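PDB 2B1X: naphthalene dioxygenase large subunit from Rhodococcus sp., which forms the large subunit of a Rieske non-haem iron dioxygenase and carries both an Fe2/S2 cluster and a separate iron(III) ion. Local coordinates for residues D178-R183 and L302-F307; E167-D172 and V298-S303; H15-N18 and T22-A25. One frame throughout, in Å; residues are numbered along the deposited sequence.

Interaction 1 of 3, residues D178-R183 and L302-F307; sequences DIVLDR and LSIGNF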
loop_
_atom_site.group_PDB
_atom_site.type_symbol
_atom_site.label_atom_id
_atom_site.label_comp_id
_atom_site.label_asym_id
_atom_site.label_seq_id
_atom_site.Cartn_x
_atom_site.Cartn_y
_atom_site.Cartn_z
ATOM N N ASP A 178 24.012 8.002 34.109
ATOM C CA ASP A 178 25.279 7.430 34.607
ATOM C C ASP A 178 25.094 6.042 35.216
ATOM O O ASP A 178 25.916 5.146 35.034
ATOM C CB ASP A 178 25.887 8.319 35.700
ATOM C CG ASP A 178 26.419 9.630 35.168
ATOM O OD1 ASP A 178 26.477 9.811 33.914
ATOM O OD2 ASP A 178 26.792 10.539 35.961
ATOM N N ILE A 179 24.018 5.892 35.981
ATOM C CA ILE A 179 23.715 4.649 36.678
ATOM C C ILE A 179 23.544 3.476 35.704
ATOM O O ILE A 179 23.852 2.347 36.036
ATOM C CB ILE A 179 22.470 4.849 37.546
ATOM C CG1 ILE A 179 22.820 5.679 38.795
ATOM C CG2 ILE A 179 21.854 3.490 37.982
ATOM C CD1 ILE A 179 21.614 6.090 39.637
ATOM N N VAL A 180 23.067 3.777 34.503
ATOM C CA VAL A 180 22.854 2.781 33.463
ATOM C C VAL A 180 24.058 2.703 32.501
ATOM O O VAL A 180 24.426 1.625 32.066
ATOM C CB VAL A 180 21.518 3.093 32.719
ATOM C CG1 VAL A 180 21.533 2.676 31.280
ATOM C CG2 VAL A 180 20.325 2.468 33.475
ATOM N N LEU A 181 24.698 3.828 32.212
ATOM C CA LEU A 181 25.714 3.866 31.146
ATOM C C LEU A 181 27.169 3.773 31.605
ATOM O O LEU A 181 28.038 3.381 30.820
ATOM C CB LEU A 181 25.570 5.130 30.297
ATOM C CG LEU A 181 24.208 5.477 29.680
ATOM C CD1 LEU A 181 24.304 6.854 29.090
ATOM C CD2 LEU A 181 23.756 4.467 28.620
ATOM N N ASP A 182 27.439 4.155 32.852
ATOM C CA ASP A 182 28.813 4.386 33.278
ATOM C C ASP A 182 29.312 3.466 34.394
ATOM O O ASP A 182 30.173 3.859 35.183
ATOM C CB ASP A 182 28.991 5.846 33.709
ATOM C CG ASP A 182 30.431 6.315 33.587
ATOM O OD1 ASP A 182 31.152 5.838 32.685
ATOM O OD2 ASP A 182 30.929 7.140 34.371
ATOM N N ARG A 183 28.783 2.249 34.443
ATOM C CA ARG A 183 29.140 1.306 35.495
ATOM C C ARG A 183 30.532 0.705 35.356
ATOM O O ARG A 183 31.115 0.349 36.342
ATOM C CB ARG A 183 28.104 0.176 35.570
ATOM C CG ARG A 183 26.703 0.646 35.927
ATOM C CD ARG A 183 25.713 -0.466 36.157
ATOM N NE ARG A 183 25.317 -1.171 34.941
ATOM C CZ ARG A 183 24.066 -1.277 34.503
ATOM N NH1 ARG A 183 23.072 -0.686 35.152
ATOM N NH2 ARG A 183 23.807 -1.951 33.386
ATOM N N LEU A 302 13.827 8.360 22.702
ATOM C CA LEU A 302 14.755 7.320 23.128
ATOM C C LEU A 302 14.288 6.798 24.476
ATOM O O LEU A 302 14.185 7.576 25.429
ATOM C CB LEU A 302 16.201 7.857 23.269
ATOM C CG LEU A 302 17.170 6.907 24.052
ATOM C CD1 LEU A 302 17.415 5.660 23.220
ATOM C CD2 LEU A 302 18.476 7.573 24.422
ATOM N N SER A 303 14.016 5.494 24.570
ATOM C CA SER A 303 13.624 4.921 25.858
ATOM C C SER A 303 14.645 3.869 26.302
ATOM O O SER A 303 15.362 3.303 25.476
ATOM C CB SER A 303 12.214 4.303 25.819
ATOM O OG SER A 303 11.195 5.274 25.537
ATOM N N ILE A 304 14.701 3.666 27.617
ATOM C CA ILE A 304 15.647 2.788 28.267
ATOM C C ILE A 304 14.858 1.788 29.076
ATOM O O ILE A 304 13.904 2.172 29.784
ATOM C CB ILE A 304 16.557 3.636 29.192
ATOM C CG1 ILE A 304 17.386 4.610 28.323
ATOM C CG2 ILE A 304 17.438 2.757 30.075
ATOM C CD1 ILE A 304 18.212 5.631 29.103
ATOM N N GLY A 305 15.245 0.521 28.988
ATOM C CA GLY A 305 14.795 -0.478 29.945
ATOM C C GLY A 305 15.952 -1.262 30.530
ATOM O O GLY A 305 16.710 -1.868 29.775
ATOM N N ASN A 306 16.125 -1.230 31.851
ATOM C CA ASN A 306 17.178 -1.992 32.495
ATOM C C ASN A 306 16.449 -2.862 33.490
ATOM O O ASN A 306 16.046 -2.400 34.575
ATOM C CB ASN A 306 18.196 -1.066 33.184
ATOM C CG ASN A 306 19.539 -1.762 33.540
ATOM O OD1 ASN A 306 20.451 -1.104 34.006
ATOM N ND2 ASN A 306 19.647 -3.072 33.335
ATOM N N PHE A 307 16.229 -4.110 33.094
ATOM C CA PHE A 307 15.283 -4.987 33.787
ATOM C C PHE A 307 15.937 -6.296 34.201
ATOM O O PHE A 307 16.848 -6.794 33.536
ATOM C CB PHE A 307 14.086 -5.342 32.900
ATOM C CG PHE A 307 13.285 -4.167 32.392
ATOM C CD1 PHE A 307 12.648 -4.261 31.165
ATOM C CD2 PHE A 307 13.139 -2.986 33.126
ATOM C CE1 PHE A 307 11.861 -3.179 30.655
ATOM C CE2 PHE A 307 12.375 -1.909 32.613
ATOM C CZ PHE A 307 11.733 -2.020 31.381
#
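Arg-183 and Asn-306 reach for each other from opposite directions, the guanidinium from just beyond the end of helix 174-181 and the amide from strand 302-309. NH1 of Arg-183 donates to OD1 of Asn-306 at 2.9 Å in a nearly straight bond (172° at the hydrogen). The oxygen lies in the guanidinium plane and the nitrogen in the carbonyl plane, although the two flat groups are turned 46° against each other. A bend in the arginine chain (chi3 -72°) folds the guanidinium back over its own helix end, bringing Val-180 O 3.8 Å above its plane, over the centre. Ile-179 O takes a second, weak bond from NH1. On the strand side, ND2 of Asn-306 donates to Phe-320 O, which fixes which end of the amide faces the arginine. Beside this polar pair, Val-180 and Asn-306 pass each other head to tail, with CG2 of Val-180 at 3.6 Å from OD1 of Asn-306. The other methyl, CG1 of Val-180, touches CG2 of Ile-304 at 4.3 Å, a light apolar contact. Glu-343 forms a salt bridge with NE of Arg-183, probably offsetting its buried charge. Helix 174-181 thus lies against the large antiparallel sheet of the catalytic domain, where Leu-321 of strand 318-330 and Ile-294 of strand 293-298 also meet Val-180, while helix 282-288 packs on Ile-179 and Arg-183.

Interaction 2 of 3, residues E167-D172 and V298-S303; sequences EDYLGD and VFPNLS
Tyr-169 and Phe-299 meet through a hydrogen bond in which the phenol donates to a backbone carbonyl, and Leu-170 and Val-298 pack beside it. The OH of Tyr-169 stands 2.5 Å from Phe-299 O, very short for such a bond, so the exact length is doubtful. The acceptor sits at the edge of the tyrosine ring and near its plane. The same hydroxyl lies at the edge of the Phe-299 ring, 3.4 Å from CD2 of Phe-299, and 3.6 Å from CD of Pro-300, so two carbon neighbours flank it. CG of Tyr-169 is trans to the backbone N (chi1 -180°), which carries the ring from the flank of helix 166-170 across to the loop. One methyl each makes the apolar contact: CD2 of Leu-170 to CG1 of Val-298, 3.7 Å.

The acceptor belongs to the turn between strands 293-298 and 302-309. A cis peptide bond precedes Pro-300, whose CB lies 3.7 Å above one face of the Phe-299 ring, and Val-298 N closes the turn on Leu-302 O at 2.7 Å. His-249 joins the two sides again, its NE2 bonded to Tyr-169 O and its ND1 to Phe-299 N. Farther out, Trp-46 meets the Tyr-169 ring. Tyr-430, on helix 422-436, meets the Phe-299 ring edge-to-face and also touches Tyr-169.

Because a backbone amide can only donate and a carbonyl only accept, the bonds of His-249 are consistent with a hydrogen on NE2 and none on ND1. Buried polar groups of helix and turn are thus paired by hydrogen bonds, probably without any formal charge, within a largely aromatic and aliphatic surround.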
loop_
_atom_site.group_PDB
_atom_site.type_symbol
_atom_site.label_atom_id
_atom_site.label_comp_id
_atom_site.label_asym_id
_atom_site.label_seq_id
_atom_site.Cartn_x
_atom_site.Cartn_y
_atom_site.Cartn_z
ATOM N N GLU A 167 24.487 18.547 26.998
ATOM C CA GLU A 167 24.600 18.421 28.469
ATOM C C GLU A 167 23.553 19.247 29.209
ATOM O O GLU A 167 23.011 18.788 30.208
ATOM C CB GLU A 167 26.035 18.719 28.993
ATOM C CG GLU A 167 27.115 17.799 28.410
ATOM C CD GLU A 167 28.070 17.146 29.417
ATOM O OE1 GLU A 167 28.013 17.438 30.649
ATOM O OE2 GLU A 167 28.928 16.341 28.956
ATOM N N ASP A 168 23.277 20.461 28.731
ATOM C CA ASP A 168 22.186 21.275 29.289
ATOM C C ASP A 168 20.809 20.615 29.039
ATOM O O ASP A 168 19.926 20.601 29.908
ATOM C CB ASP A 168 22.225 22.689 28.699
ATOM C CG ASP A 168 23.341 23.567 29.322
ATOM O OD1 ASP A 168 24.057 23.121 30.237
ATOM O OD2 ASP A 168 23.570 24.720 28.931
ATOM N N TYR A 169 20.648 20.058 27.842
ATOM C CA TYR A 169 19.397 19.400 27.464
ATOM C C TYR A 169 19.092 18.184 28.342
ATOM O O TYR A 169 17.938 17.956 28.747
ATOM C CB TYR A 169 19.483 19.001 25.997
ATOM C CG TYR A 169 18.269 18.308 25.417
ATOM C CD1 TYR A 169 17.167 19.033 24.998
ATOM C CD2 TYR A 169 18.247 16.932 25.265
ATOM C CE1 TYR A 169 16.045 18.387 24.431
ATOM C CE2 TYR A 169 17.134 16.282 24.707
ATOM C CZ TYR A 169 16.049 17.024 24.285
ATOM O OH TYR A 169 14.959 16.402 23.704
ATOM N N LEU A 170 20.118 17.399 28.635
ATOM C CA LEU A 170 19.949 16.249 29.499
ATOM C C LEU A 170 19.768 16.742 30.942
ATOM O O LEU A 170 18.899 16.240 31.693
ATOM C CB LEU A 170 21.129 15.289 29.343
ATOM C CG LEU A 170 21.273 14.697 27.920
ATOM C CD1 LEU A 170 22.555 13.891 27.860
ATOM C CD2 LEU A 170 20.066 13.855 27.461
ATOM N N GLY A 171 20.551 17.768 31.313
ATOM C CA GLY A 171 20.425 18.359 32.633
ATOM C C GLY A 171 20.535 17.336 33.750
ATOM O O GLY A 171 21.475 16.526 33.783
ATOM N N ASP A 172 19.567 17.368 34.670
ATOM C CA ASP A 172 19.592 16.525 35.853
ATOM C C ASP A 172 19.458 15.035 35.523
ATOM O O ASP A 172 19.810 14.179 36.336
ATOM C CB ASP A 172 18.476 16.942 36.808
ATOM C CG ASP A 172 18.797 18.229 37.578
ATOM O OD1 ASP A 172 19.968 18.653 37.636
ATOM O OD2 ASP A 172 17.913 18.890 38.170
ATOM N N VAL A 298 14.327 9.449 27.352
ATOM C CA VAL A 298 15.015 10.685 27.033
ATOM C C VAL A 298 14.236 11.419 25.914
ATOM O O VAL A 298 14.197 10.984 24.760
ATOM C CB VAL A 298 16.470 10.413 26.565
ATOM C CG1 VAL A 298 17.205 11.718 26.351
ATOM C CG2 VAL A 298 17.196 9.549 27.608
ATOM N N PHE A 299 13.596 12.518 26.258
ATOM C CA PHE A 299 12.782 13.226 25.270
ATOM C C PHE A 299 13.594 13.549 24.018
ATOM O O PHE A 299 14.745 13.965 24.130
ATOM C CB PHE A 299 12.261 14.526 25.858
ATOM C CG PHE A 299 11.231 15.174 25.021
ATOM C CD1 PHE A 299 9.872 14.952 25.264
ATOM C CD2 PHE A 299 11.610 16.037 23.992
ATOM C CE1 PHE A 299 8.896 15.561 24.474
ATOM C CE2 PHE A 299 10.628 16.651 23.163
ATOM C CZ PHE A 299 9.282 16.410 23.412
ATOM N N PRO A 300 13.014 13.396 22.827
ATOM C CA PRO A 300 11.649 12.868 22.639
ATOM C C PRO A 300 11.470 11.343 22.632
ATOM O O PRO A 300 10.498 10.882 23.263
ATOM C CB PRO A 300 11.229 13.439 21.274
ATOM C CG PRO A 300 12.576 13.671 20.531
ATOM C CD PRO A 300 13.653 13.811 21.556
ATOM N N ASN A 301 12.320 10.592 21.937
ATOM C CA ASN A 301 11.893 9.251 21.481
ATOM C C ASN A 301 12.944 8.158 21.721
ATOM O O ASN A 301 12.956 7.150 21.023
ATOM C CB ASN A 301 11.481 9.281 19.994
ATOM C CG ASN A 301 12.682 9.487 19.053
ATOM O OD1 ASN A 301 13.662 10.115 19.433
ATOM N ND2 ASN A 301 12.614 8.932 17.848
ATOM N N LEU A 302 13.827 8.360 22.702
ATOM C CA LEU A 302 14.755 7.320 23.128
ATOM C C LEU A 302 14.288 6.798 24.476
ATOM O O LEU A 302 14.185 7.576 25.429
ATOM C CB LEU A 302 16.201 7.857 23.269
ATOM C CG LEU A 302 17.170 6.907 24.052
ATOM C CD1 LEU A 302 17.415 5.660 23.220
ATOM C CD2 LEU A 302 18.476 7.573 24.422
ATOM N N SER A 303 14.016 5.494 24.570
ATOM C CA SER A 303 13.624 4.921 25.858
ATOM C C SER A 303 14.645 3.869 26.302
ATOM O O SER A 303 15.362 3.303 25.476
ATOM C CB SER A 303 12.214 4.303 25.819
ATOM O OG SER A 303 11.195 5.274 25.537
#

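Interaction 3 of 3, residues H15-N18 and T22-A25; sequences HDVN and TVPA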
loop_
_atom_site.group_PDB
_atom_site.type_symbol
_atom_site.label_atom_id
_atom_site.label_comp_id
_atom_site.label_asym_id
_atom_site.label_seq_id
_atom_site.Cartn_x
_atom_site.Cartn_y
_atom_site.Cartn_z
ATOM N N HIS A 15 -2.993 24.052 29.783
ATOM C CA HIS A 15 -3.697 24.317 31.038
ATOM C C HIS A 15 -4.169 23.031 31.743
ATOM O O HIS A 15 -4.041 22.910 32.955
ATOM C CB HIS A 15 -4.858 25.275 30.816
ATOM C CG HIS A 15 -5.817 25.339 31.965
ATOM N ND1 HIS A 15 -5.604 26.133 33.079
ATOM C CD2 HIS A 15 -6.997 24.701 32.178
ATOM C CE1 HIS A 15 -6.604 25.971 33.931
ATOM N NE2 HIS A 15 -7.465 25.112 33.408
ATOM N N ASP A 16 -4.700 22.077 30.983
ATOM C CA ASP A 16 -5.302 20.877 31.572
ATOM C C ASP A 16 -4.295 19.939 32.206
ATOM O O ASP A 16 -4.609 19.244 33.166
ATOM C CB ASP A 16 -6.079 20.084 30.519
ATOM C CG ASP A 16 -7.304 20.811 30.019
ATOM O OD1 ASP A 16 -7.774 21.784 30.676
ATOM O OD2 ASP A 16 -7.870 20.467 28.957
ATOM N N VAL A 17 -3.092 19.902 31.649
ATOM C CA VAL A 17 -2.099 18.923 32.049
ATOM C C VAL A 17 -1.771 19.058 33.526
ATOM O O VAL A 17 -1.538 18.058 34.192
ATOM C CB VAL A 17 -0.825 18.952 31.152
ATOM C CG1 VAL A 17 0.022 20.204 31.396
ATOM C CG2 VAL A 17 -0.000 17.722 31.369
ATOM N N ASN A 18 -1.810 20.277 34.049
ATOM C CA ASN A 18 -1.534 20.480 35.474
ATOM C C ASN A 18 -2.721 20.911 36.337
ATOM O O ASN A 18 -2.547 21.177 37.513
ATOM C CB ASN A 18 -0.383 21.474 35.689
ATOM C CG ASN A 18 0.914 21.005 35.080
ATOM O OD1 ASN A 18 1.351 19.853 35.297
ATOM N ND2 ASN A 18 1.551 21.894 34.302
ATOM N N THR A 22 -5.331 16.066 32.627
ATOM C CA THR A 22 -5.719 15.383 31.392
ATOM C C THR A 22 -4.963 16.006 30.240
ATOM O O THR A 22 -4.356 17.055 30.406
ATOM C CB THR A 22 -7.229 15.453 31.115
ATOM O OG1 THR A 22 -7.605 16.807 30.832
ATOM C CG2 THR A 22 -8.057 15.054 32.356
ATOM N N VAL A 23 -4.999 15.358 29.084
ATOM C CA VAL A 23 -4.363 15.881 27.856
ATOM C C VAL A 23 -5.331 15.582 26.702
ATOM O O VAL A 23 -5.931 14.509 26.722
ATOM C CB VAL A 23 -2.954 15.211 27.617
ATOM C CG1 VAL A 23 -2.361 15.591 26.217
ATOM C CG2 VAL A 23 -1.991 15.631 28.680
ATOM N N PRO A 24 -5.522 16.509 25.743
ATOM C CA PRO A 24 -6.363 16.255 24.563
ATOM C C PRO A 24 -5.941 15.047 23.742
ATOM O O PRO A 24 -4.773 14.891 23.406
ATOM C CB PRO A 24 -6.170 17.517 23.709
ATOM C CG PRO A 24 -5.778 18.569 24.693
ATOM C CD PRO A 24 -4.978 17.884 25.725
ATOM N N ALA A 25 -6.923 14.226 23.406
ATOM C CA ALA A 25 -6.717 13.008 22.628
ATOM C C ALA A 25 -6.269 13.255 21.206
ATOM O O ALA A 25 -5.779 12.334 20.529
ATOM C CB ALA A 25 -8.037 12.150 22.642
HETATM O O HOH W 1 -7.323 17.892 28.289
#
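Asp-16 and Thr-22 form the close part of this contact, backbone and side chain together. CB of Asp-16 lies 3.6 Å from OG1 of Thr-22, which is tucked between its own backbone N and carbonyl carbon (chi1 67°). Thr-22 N donates a weak hydrogen bond to Asp-16 O at 3.3 Å, and CA of Val-17 directs a C-H toward Thr-22 O, 3.4 Å away. Val-17 and Val-23 add a lighter touch: their side chains run alongside each other in the same direction, with CG2 of Val-17 3.9 Å from CG2 of Val-23. Met-432 and Leu-428 of helix 422-436 pack on Val-17 and Val-23 respectively.

Only toward the carboxylate end of Asp-16 does the fit loosen. OD2 of Asp-16 and OG1 of Thr-22 are 4.1 Å apart and do not bond directly; one water molecule fills in, donating to OD2 of Asp-16 at 2.7 Å and hydrogen-bonded to OG1 of Thr-22 at 2.8 Å. Lys-12, one turn back in the helix, forms a salt bridge with OD2 of Asp-16, and Trp-140 of the second subunit packs on Thr-22.

Near the N-terminus the chain thus leaves helix 4-16, passes a short loop and enters strand 22-24, one of the two strands of a small antiparallel sheet completed by strand 392-394.

Overall arrangement
Interactions 1 and 2 both belong to the catalytic domain and share Leu-302 and Ser-303: two successive helices, 174-181 and 166-170, meet strand 302-309 and the turn leading into it, at centres 13 Å apart. Both are buried in the core, yet the first relies on a charged guanidinium meeting a side-chain amide, the second on a phenol meeting a backbone carbonyl. Interaction 3 is local in sequence and lies farther from the chain centre, about 11 Å from interaction 2 between nearest atoms. Its touching residues are buried too, but exposed neighbours, a bridging water and a second subunit mark its peripheral place. Helix 422-436 borders interactions 2 and 3 alike.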